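Local coordinates for protein TRAP dicarboxylate transporter-DctP subunit (Desulfovibrio desulfuricans subsp. desulfuricans, PDB 4NHB) that binds sn-glycerol-3-phosphate and probably delivers it, as a periplasmic solute-binding protein, to a TRAP-type membrane transporter, at residues 52-55 with 61-64. Residues are numbered along the deposited sequence; the frame is centred on the assembly and turned at random.
Sequences KYLK and KYEV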
loop_
_atom_site.group_PDB
_atom_site.type_symbol
_atom_site.label_atom_id
_atom_site.label_comp_id
_atom_site.label_asym_id
_atom_site.label_seq_id
_atom_site.Cartn_x
_atom_site.Cartn_y
_atom_site.Cartn_z
ATOM N N LYS A 52 14.787 -1.510 -13.836
ATOM C CA LYS A 52 15.707 -2.495 -14.396
ATOM C C LYS A 52 15.111 -3.239 -15.589
ATOM O O LYS A 52 15.747 -3.377 -16.633
ATOM C CB LYS A 52 16.122 -3.503 -13.323
ATOM C CG LYS A 52 17.195 -4.516 -13.780
ATOM C CD LYS A 52 17.437 -5.545 -12.707
ATOM C CE LYS A 52 16.322 -6.616 -12.688
ATOM N NZ LYS A 52 16.479 -7.621 -11.576
ATOM N N TYR A 53 13.894 -3.728 -15.422
ATOM C CA TYR A 53 13.199 -4.446 -16.473
ATOM C C TYR A 53 12.913 -3.555 -17.701
ATOM O O TYR A 53 13.057 -3.985 -18.850
ATOM C CB TYR A 53 11.900 -5.006 -15.914
ATOM C CG TYR A 53 12.043 -6.186 -14.974
ATOM C CD1 TYR A 53 12.990 -7.171 -15.192
ATOM C CD2 TYR A 53 11.182 -6.346 -13.882
ATOM C CE1 TYR A 53 13.106 -8.256 -14.343
ATOM C CE2 TYR A 53 11.285 -7.424 -13.036
ATOM C CZ TYR A 53 12.244 -8.394 -13.264
ATOM O OH TYR A 53 12.361 -9.480 -12.410
ATOM N N LEU A 54 12.521 -2.312 -17.475
ATOM C CA LEU A 54 12.138 -1.441 -18.587
ATOM C C LEU A 54 13.321 -1.046 -19.459
ATOM O O LEU A 54 13.188 -0.861 -20.683
ATOM C CB LEU A 54 11.483 -0.169 -18.067
ATOM C CG LEU A 54 11.117 0.801 -19.187
ATOM C CD1 LEU A 54 10.202 0.079 -20.188
ATOM C CD2 LEU A 54 10.492 2.094 -18.613
ATOM N N LYS A 55 14.468 -0.871 -18.818
ATOM C CA LYS A 55 15.695 -0.585 -19.525
ATOM C C LYS A 55 16.058 -1.773 -20.388
ATOM O O LYS A 55 16.387 -1.620 -21.558
ATOM C CB LYS A 55 16.818 -0.360 -18.536
ATOM C CG LYS A 55 17.927 0.485 -19.067
ATOM C CD LYS A 55 19.234 0.244 -18.333
ATOM C CE LYS A 55 20.049 1.528 -18.245
ATOM N NZ LYS A 55 20.046 2.317 -19.523
ATOM N N LYS A 61 16.848 2.473 -24.147
ATOM C CA LYS A 61 16.162 3.663 -24.612
ATOM C C LYS A 61 15.557 4.480 -23.479
ATOM O O LYS A 61 15.727 5.701 -23.420
ATOM C CB LYS A 61 15.054 3.252 -25.569
ATOM C CG LYS A 61 14.197 4.408 -25.993
ATOM C CD LYS A 61 13.331 4.052 -27.174
ATOM C CE LYS A 61 12.209 5.047 -27.324
ATOM N NZ LYS A 61 11.407 4.808 -28.560
ATOM N N TYR A 62 14.826 3.810 -22.590
ATOM C CA TYR A 62 14.293 4.477 -21.400
ATOM C C TYR A 62 15.177 4.218 -20.211
ATOM O O TYR A 62 15.660 3.099 -20.013
ATOM C CB TYR A 62 12.890 4.012 -21.087
ATOM C CG TYR A 62 11.873 4.404 -22.125
ATOM C CD1 TYR A 62 11.239 5.622 -22.074
ATOM C CD2 TYR A 62 11.547 3.537 -23.153
ATOM C CE1 TYR A 62 10.297 5.984 -23.013
ATOM C CE2 TYR A 62 10.611 3.873 -24.097
ATOM C CZ TYR A 62 9.991 5.109 -24.035
ATOM O OH TYR A 62 9.048 5.450 -24.981
ATOM N N GLU A 63 15.421 5.276 -19.447
ATOM C CA GLU A 63 16.024 5.158 -18.138
ATOM C C GLU A 63 15.043 5.693 -17.091
ATOM O O GLU A 63 14.323 6.671 -17.330
ATOM C CB GLU A 63 17.334 5.930 -18.085
ATOM C CG GLU A 63 18.323 5.497 -19.157
ATOM C CD GLU A 63 19.638 6.246 -19.080
ATOM O OE1 GLU A 63 19.675 7.340 -18.473
ATOM O OE2 GLU A 63 20.638 5.737 -19.631
ATOM N N VAL A 64 15.023 5.040 -15.933
ATOM C CA VAL A 64 14.116 5.402 -14.853
ATOM C C VAL A 64 14.892 5.904 -13.662
ATOM O O VAL A 64 15.778 5.216 -13.133
ATOM C CB VAL A 64 13.293 4.194 -14.427
ATOM C CG1 VAL A 64 12.321 4.562 -13.280
ATOM C CG2 VAL A 64 12.554 3.637 -15.623
#
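The CA atoms of K55 and Y62 are the nearest pair across the segments, 5.6 Å apart, where the end of helix 42-57 passes the residues leading into strand 63-67. L54 carries the apolar part of the contact. Its CG is anti to the backbone N (chi1 178°), and this sends the branched end to segment 61-64. There the methyl CD2 does the touching. It lies 3.9 Å from CB of Y62 and 3.9 Å from CG2 of V64, so one methyl touches both Y62, just before the strand, and V64 within it. L54 and V64 meet at about a right angle.

The segments belong to the beta-alpha-beta unit of strand 30-34, helix 42-57 and strand 63-67, in the periplasmic binding protein fold. The two strands are parallel neighbours in the sheet. I31 of the first touches both L54 and Y62. Helix 252-286 closes over L54 with W257, I258 and A261. The Y62 ring leads away from residues 52-55, and its OH is hydrogen-bonded to D254.

K55 runs along the exposed edge. Its CG lies 3.6 Å from the carbonyl O of Y62, a buried oxygen with no hydrogen-bond partner in the model. Beyond CG the chain bends at chi3 and chi4 (chi4 -42°), which brings NZ beside E63. The salt bridge from NZ to OE2 of E63 is long, 3.5 Å, and weak as a hydrogen bond.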